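Local atomic coordinates of D-alanyl transferase DltD (Enterococcus faecalis, PDB entry 6O93), a protein that probably takes part in the D-alanylation of lipoteichoic acid at the cell membrane, as a transferase of the DltD family related to SGNH hydrolases. Residues A[189-192]-A[193-197]; A[112-115]-A[116-119]; A[202-205]-A[206-209]. All blocks are in the same frame, centred on the assembly; numbering follows the deposited sequence.

The three contacts are local, each within one continuous run of chain at an end of a helix, and they follow one another in the order contact 2, contact 1, contact 3. Contact 2 opens helix 115-121, in the connection that leaves strand 98-102 of the parallel sheet; contact 1 finishes helix 175-195, and contact 3 starts the next one, helix 204-211. Contacts 1 and 3 have centres 25 Å apart, yet their nearest atoms come to about 8 Å. Contact 2 lies deeper, its centre 24 Å from that of contact 1 and 30 Å from that of contact 3. Together they mark where helices surrounding the SGNH-type core begin and end.

Contact 1. Residues A[189-192]-A[193-197]; sequences NRED and ELFSQ
Asn189 enters through its backbone: its O accepts the N-H of Glu193 at 3.1 Å, an ordinary i to i+4 helix bond. One residue on, Arg190 does the same for Leu194 and also lays its side chain against that leucine. CG points away from the backbone N (chi1 -179°), and the bend at chi2 (57°) turns the chain along the helix until the guanidinium meets the isobutyl group. CD2 of Leu194 sits over the centre of one guanidinium face, 3.7 Å from CZ, while NE passes CD1 of the same leucine at 3.7 Å. The contact is therefore flat and apolar in character and uses none of the N-H groups. Glu191 offers its O to the N of Phe195 at 2.8 Å, and its CB and CG run past the CD2 and CE2 side of the phenyl ring, CB lying 4.0 Å from CD2. Asp192 closes the segment and is buried. Its O is gripped twice by Ser196: OG donates at 2.7 Å, whereas N, at 3.2 Å, approaches from above the carbonyl plane. The serine hydroxyl lies between its own N and C (chi1 66°), folded back toward the preceding turn. The carboxylate of Asp192 stands beside this, OD1 3.1 Å from Ser196 CB, while OD2 accepts from the backbone N of Asn28 and of Val29, tying the turn to the start of helix 29-36. A serine hydroxyl returning to the carbonyl four residues earlier is a familiar side-chain bond of helices, here made at the C-terminal end of helix 175-195.

Contact 2. Residues A[112-115]-A[116-119]; sequences GVPN and DSFG. With PO4 (phosphate ion), chain E.
Val113 and Ser117 meet through CG2 and CB, 3.9 Å apart. The valine sets CG2 opposite its backbone N and leaves CG1 between N and C (chi1 62°). CG2 also touches the backbone N of Phe118, while CG1 makes a looser apolar contact with Phe118 CB at 4.4 Å. Beyond CB the phenylalanine swings off: chi1 of 177° carries the ring away from this turn to stack with Phe151 and touch Leu81 and Thr82 of helix 80-90. Ser117 OG lies above one face of the Pro114 ring, displaced toward its CB-CG-CD part, 3.9 Å from both CG and CD. This proline is the N-cap of helix 115-121. Having no N-H of its own, it contributes the carbonyl, which accepts the N-H of Phe118 at 3.1 Å and a weak bond from the N of Ser117. Next in line, Asn115 O accepts from Gly119 N at 2.8 Å. Asn115 and Asp116 point their side chains to the same phosphate ion, which probably came from the crystallisation liquor. ND2 of the asparagine gives a weak hydrogen bond to phosphate O1 (3.3 Å), and CB of the same residue also lies close to that oxygen. Asp116 brings OD1 to 2.8 Å from phosphate O4.

Contact 3. Residues A[202-205]-A[206-209]; sequences SREP and IVEK
This is a local contact across the first turn of helix 204-211, the short helix that follows helix 175-195, with Arg203 as its N-cap. The backbone bonds of the turn begin with Val207 N to Arg203 O (2.9 Å); Glu208 N to Glu204 O and Lys209 N to Pro205 O continue the series. Just ahead of them Ser202 OG accepts the N-H of Glu204 at 3.0 Å with an angle of 159°, an ST turn that occupies an amide at the helix start. The same hydroxyl is bonded to the carbonyl of Glu15. Arg203 runs side by side with Ile206, pointing the same way, and its CG comes within 4.2 Å of the CD1 methyl; the extended chain beyond leaves the turn, and NH1 reaches the carbonyl of Thr18. On another side of the helix, the Glu204 chain bends at chi2 (63°) and brings its carboxylate toward the following turn. There OE1 meets the CB of Val207 at 4.0 Å, while OE2 lies 3.4 Å from OE2 of Glu208. The two carboxylate planes are nearly perpendicular, 86° apart, and CG of Glu204 also lies 3.6 Å from OE2 of Glu208. Both oxygens of the close pair are acceptors, so this approach would be repulsive if both groups carried full charge. Glu62 of helix 57-63 lies against Glu204 as well. Lys14 forms a long, weak ion pair with Glu204 OE2 and may offset part of the repulsion, as may the dipole of the nearby helix start; a raised proton affinity in one carboxylate is also conceivable.

Contact 1. Residues A[189-192]-A[193-197]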
loop_
_atom_site.group_PDB
_atom_site.type_symbol
_atom_site.label_atom_id
_atom_site.label_comp_id
_atom_site.label_asym_id
_atom_site.label_seq_id
_atom_site.Cartn_x
_atom_site.Cartn_y
_atom_site.Cartn_z
ATOM N N ASN A 189 5.190 14.251 -18.574
ATOM C CA ASN A 189 5.008 15.277 -17.551
ATOM C C ASN A 189 3.898 16.247 -17.934
ATOM O O ASN A 189 3.123 16.683 -17.075
ATOM C CB ASN A 189 6.318 16.026 -17.317
ATOM C CG ASN A 189 7.260 15.277 -16.399
ATOM O OD1 ASN A 189 6.848 14.747 -15.367
ATOM N ND2 ASN A 189 8.531 15.220 -16.776
ATOM N N ARG A 190 3.807 16.600 -19.216
ATOM C CA ARG A 190 2.710 17.449 -19.665
ATOM C C ARG A 190 1.370 16.754 -19.461
ATOM O O ARG A 190 0.395 17.380 -19.029
ATOM C CB ARG A 190 2.913 17.824 -21.133
ATOM C CG ARG A 190 1.840 18.733 -21.709
ATOM C CD ARG A 190 1.703 20.026 -20.917
ATOM N NE ARG A 190 0.815 20.979 -21.578
ATOM C CZ ARG A 190 0.323 22.072 -21.003
ATOM N NH1 ARG A 190 0.625 22.358 -19.742
ATOM N NH2 ARG A 190 -0.477 22.877 -21.689
ATOM N N GLU A 191 1.304 15.455 -19.756
ATOM C CA GLU A 191 0.064 14.714 -19.563
ATOM C C GLU A 191 -0.269 14.562 -18.085
ATOM O O GLU A 191 -1.450 14.514 -17.720
ATOM C CB GLU A 191 0.166 13.351 -20.249
ATOM C CG GLU A 191 0.152 13.460 -21.769
ATOM C CD GLU A 191 0.492 12.161 -22.473
ATOM O OE1 GLU A 191 1.046 11.249 -21.827
ATOM O OE2 GLU A 191 0.209 12.057 -23.684
ATOM N N ASP A 192 0.748 14.493 -17.225
ATOM C CA ASP A 192 0.507 14.512 -15.785
ATOM C C ASP A 192 -0.177 15.810 -15.369
ATOM O O ASP A 192 -1.176 15.797 -14.640
ATOM C CB ASP A 192 1.833 14.332 -15.041
ATOM C CG ASP A 192 1.646 14.099 -13.551
ATOM O OD1 ASP A 192 0.527 13.737 -13.134
ATOM O OD2 ASP A 192 2.626 14.277 -12.797
ATOM N N GLU A 193 0.345 16.947 -15.835
ATOM C CA GLU A 193 -0.254 18.236 -15.497
ATOM C C GLU A 193 -1.676 18.344 -16.036
ATOM O O GLU A 193 -2.558 18.900 -15.372
ATOM C CB GLU A 193 0.620 19.369 -16.043
ATOM C CG GLU A 193 0.070 20.781 -15.823
ATOM C CD GLU A 193 0.066 21.201 -14.361
ATOM O OE1 GLU A 193 0.642 20.473 -13.525
ATOM O OE2 GLU A 193 -0.513 22.264 -14.047
ATOM N N LEU A 194 -1.923 17.812 -17.232
ATOM C CA LEU A 194 -3.205 18.011 -17.898
ATOM C C LEU A 194 -4.269 17.009 -17.464
ATOM O O LEU A 194 -5.443 17.375 -17.341
ATOM C CB LEU A 194 -3.026 17.921 -19.417
ATOM C CG LEU A 194 -2.201 19.017 -20.094
ATOM C CD1 LEU A 194 -2.107 18.746 -21.589
ATOM C CD2 LEU A 194 -2.794 20.393 -19.834
ATOM N N PHE A 195 -3.889 15.750 -17.232
ATOM C CA PHE A 195 -4.857 14.669 -17.114
ATOM C C PHE A 195 -4.853 13.946 -15.774
ATOM O O PHE A 195 -5.712 13.081 -15.566
ATOM C CB PHE A 195 -4.622 13.628 -18.224
ATOM C CG PHE A 195 -4.701 14.192 -19.618
ATOM C CD1 PHE A 195 -5.650 15.145 -19.946
ATOM C CD2 PHE A 195 -3.820 13.770 -20.600
ATOM C CE1 PHE A 195 -5.723 15.665 -21.226
ATOM C CE2 PHE A 195 -3.886 14.285 -21.882
ATOM C CZ PHE A 195 -4.839 15.235 -22.196
ATOM N N SER A 196 -3.935 14.265 -14.860
ATOM C CA SER A 196 -3.819 13.491 -13.626
ATOM C C SER A 196 -5.029 13.634 -12.710
ATOM O O SER A 196 -5.162 12.841 -11.772
ATOM C CB SER A 196 -2.559 13.894 -12.859
ATOM O OG SER A 196 -2.645 15.227 -12.392
ATOM N N GLN A 197 -5.904 14.610 -12.947
ATOM C CA GLN A 197 -7.094 14.782 -12.125
ATOM C C GLN A 197 -8.343 14.166 -12.742
ATOM O O GLN A 197 -9.397 14.166 -12.098
ATOM C CB GLN A 197 -7.339 16.272 -11.850
ATOM C CG GLN A 197 -6.240 16.925 -11.023
ATOM C CD GLN A 197 -6.466 18.408 -10.797
ATOM O OE1 GLN A 197 -6.107 19.238 -11.633
ATOM N NE2 GLN A 197 -7.056 18.750 -9.658
#

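Contact 2. Residues A[112-115]-A[116-119]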
loop_
_atom_site.group_PDB
_atom_site.type_symbol
_atom_site.label_atom_id
_atom_site.label_comp_id
_atom_site.label_asym_id
_atom_site.label_seq_id
_atom_site.Cartn_x
_atom_site.Cartn_y
_atom_site.Cartn_z
ATOM N N GLY A 112 3.277 -14.328 -7.175
ATOM C CA GLY A 112 3.460 -12.906 -6.981
ATOM C C GLY A 112 2.329 -12.094 -7.587
ATOM O O GLY A 112 1.243 -12.601 -7.890
ATOM N N VAL A 113 2.602 -10.806 -7.768
ATOM C CA VAL A 113 1.569 -9.898 -8.274
ATOM C C VAL A 113 1.162 -10.332 -9.679
ATOM O O VAL A 113 2.041 -10.567 -10.531
ATOM C CB VAL A 113 2.074 -8.443 -8.269
ATOM C CG1 VAL A 113 3.282 -8.276 -9.183
ATOM C CG2 VAL A 113 0.954 -7.495 -8.675
ATOM N N PRO A 114 -0.131 -10.470 -9.977
ATOM C CA PRO A 114 -0.534 -10.882 -11.329
ATOM C C PRO A 114 -0.112 -9.870 -12.385
ATOM O O PRO A 114 0.054 -8.680 -12.108
ATOM C CB PRO A 114 -2.062 -10.979 -11.229
ATOM C CG PRO A 114 -2.339 -11.176 -9.772
ATOM C CD PRO A 114 -1.276 -10.413 -9.051
ATOM N N ASN A 115 0.056 -10.361 -13.617
ATOM C CA ASN A 115 0.446 -9.489 -14.725
ATOM C C ASN A 115 -0.511 -8.310 -14.867
ATOM O O ASN A 115 -0.082 -7.157 -14.989
ATOM C CB ASN A 115 0.496 -10.283 -16.032
ATOM C CG ASN A 115 1.676 -11.231 -16.103
ATOM O OD1 ASN A 115 2.659 -11.075 -15.382
ATOM N ND2 ASN A 115 1.588 -12.215 -16.990
ATOM N N ASP A 116 -1.819 -8.584 -14.855
ATOM C CA ASP A 116 -2.802 -7.535 -15.100
ATOM C C ASP A 116 -2.887 -6.552 -13.940
ATOM O O ASP A 116 -3.263 -5.392 -14.144
ATOM C CB ASP A 116 -4.177 -8.150 -15.362
ATOM C CG ASP A 116 -4.196 -9.036 -16.591
ATOM O OD1 ASP A 116 -3.295 -8.890 -17.444
ATOM O OD2 ASP A 116 -5.118 -9.872 -16.705
ATOM N N SER A 117 -2.563 -6.991 -12.723
ATOM C CA SER A 117 -2.580 -6.075 -11.588
ATOM C C SER A 117 -1.428 -5.085 -11.677
ATOM O O SER A 117 -1.613 -3.878 -11.481
ATOM C CB SER A 117 -2.525 -6.855 -10.276
ATOM O OG SER A 117 -3.747 -7.531 -10.048
ATOM N N PHE A 118 -0.223 -5.577 -11.972
ATOM C CA PHE A 118 0.895 -4.669 -12.193
ATOM C C PHE A 118 0.655 -3.803 -13.423
ATOM O O PHE A 118 0.900 -2.593 -13.395
ATOM C CB PHE A 118 2.197 -5.453 -12.344
ATOM C CG PHE A 118 3.381 -4.583 -12.637
ATOM C CD1 PHE A 118 4.127 -4.043 -11.605
ATOM C CD2 PHE A 118 3.734 -4.286 -13.944
ATOM C CE1 PHE A 118 5.212 -3.225 -11.872
ATOM C CE2 PHE A 118 4.814 -3.474 -14.216
ATOM C CZ PHE A 118 5.555 -2.943 -13.178
ATOM N N GLY A 119 0.169 -4.408 -14.510
ATOM C CA GLY A 119 -0.031 -3.657 -15.738
ATOM C C GLY A 119 -1.068 -2.560 -15.596
ATOM O O GLY A 119 -0.929 -1.482 -16.183
HETATM P P PO4 E . -2.519 -12.274 -18.648
HETATM O O1 PO4 E . -1.150 -11.643 -18.760
HETATM O O2 PO4 E . -2.734 -12.777 -17.241
HETATM O O3 PO4 E . -2.617 -13.426 -19.619
HETATM O O4 PO4 E . -3.572 -11.242 -18.975
#

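Contact 3. Residues A[202-205]-A[206-209]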
loop_
_atom_site.group_PDB
_atom_site.type_symbol
_atom_site.label_atom_id
_atom_site.label_comp_id
_atom_site.label_asym_id
_atom_site.label_seq_id
_atom_site.Cartn_x
_atom_site.Cartn_y
_atom_site.Cartn_z
ATOM N N SER A 202 -12.951 12.668 -4.827
ATOM C CA SER A 202 -12.595 12.802 -3.426
ATOM C C SER A 202 -13.656 12.162 -2.538
ATOM O O SER A 202 -14.852 12.188 -2.840
ATOM C CB SER A 202 -12.433 14.277 -3.064
ATOM O OG SER A 202 -12.178 14.438 -1.681
ATOM N N ARG A 203 -13.201 11.576 -1.433
ATOM C CA ARG A 203 -14.097 11.057 -0.410
ATOM C C ARG A 203 -14.361 12.073 0.693
ATOM O O ARG A 203 -14.883 11.704 1.751
ATOM C CB ARG A 203 -13.530 9.765 0.186
ATOM C CG ARG A 203 -13.621 8.570 -0.752
ATOM C CD ARG A 203 -13.003 7.314 -0.148
ATOM N NE ARG A 203 -13.184 6.152 -1.018
ATOM C CZ ARG A 203 -12.445 5.895 -2.093
ATOM N NH1 ARG A 203 -11.465 6.716 -2.447
ATOM N NH2 ARG A 203 -12.687 4.814 -2.822
ATOM N N GLU A 204 -14.018 13.341 0.466
ATOM C CA GLU A 204 -14.291 14.371 1.463
ATOM C C GLU A 204 -15.766 14.441 1.842
ATOM O O GLU A 204 -16.057 14.672 3.030
ATOM C CB GLU A 204 -13.794 15.727 0.948
ATOM C CG GLU A 204 -13.825 16.841 1.987
ATOM C CD GLU A 204 -12.909 16.571 3.170
ATOM O OE1 GLU A 204 -12.082 15.635 3.090
ATOM O OE2 GLU A 204 -13.020 17.294 4.183
ATOM N N PRO A 205 -16.725 14.263 0.928
ATOM C CA PRO A 205 -18.132 14.230 1.365
ATOM C C PRO A 205 -18.422 13.102 2.340
ATOM O O PRO A 205 -19.220 13.277 3.269
ATOM C CB PRO A 205 -18.907 14.066 0.048
ATOM C CG PRO A 205 -17.976 14.550 -1.014
ATOM C CD PRO A 205 -16.604 14.189 -0.539
ATOM N N ILE A 206 -17.796 11.939 2.150
ATOM C CA ILE A 206 -17.973 10.842 3.097
ATOM C C ILE A 206 -17.333 11.192 4.434
ATOM O O ILE A 206 -17.878 10.883 5.502
ATOM C CB ILE A 206 -17.398 9.539 2.513
ATOM C CG1 ILE A 206 -18.132 9.173 1.218
ATOM C CG2 ILE A 206 -17.503 8.406 3.531
ATOM C CD1 ILE A 206 -17.551 7.979 0.487
ATOM N N VAL A 207 -16.169 11.843 4.399
ATOM C CA VAL A 207 -15.499 12.258 5.630
ATOM C C VAL A 207 -16.414 13.155 6.453
ATOM O O VAL A 207 -16.606 12.943 7.656
ATOM C CB VAL A 207 -14.170 12.962 5.301
ATOM C CG1 VAL A 207 -13.566 13.581 6.556
ATOM C CG2 VAL A 207 -13.193 11.983 4.661
ATOM N N GLU A 208 -16.996 14.172 5.814
ATOM C CA GLU A 208 -17.816 15.129 6.546
ATOM C C GLU A 208 -19.120 14.505 7.022
ATOM O O GLU A 208 -19.687 14.954 8.025
ATOM C CB GLU A 208 -18.082 16.352 5.669
ATOM C CG GLU A 208 -16.821 17.165 5.391
ATOM C CD GLU A 208 -17.027 18.248 4.353
ATOM O OE1 GLU A 208 -18.187 18.480 3.951
ATOM O OE2 GLU A 208 -16.022 18.863 3.937
ATOM N N LYS A 209 -19.600 13.466 6.336
ATOM C CA LYS A 209 -20.792 12.768 6.803
ATOM C C LYS A 209 -20.476 11.921 8.029
ATOM O O LYS A 209 -21.214 11.944 9.022
ATOM C CB LYS A 209 -21.372 11.902 5.681
ATOM C CG LYS A 209 -22.632 11.142 6.075
ATOM C CD LYS A 209 -23.161 10.289 4.931
ATOM C CE LYS A 209 -24.442 9.565 5.327
ATOM N NZ LYS A 209 -24.995 8.737 4.217
#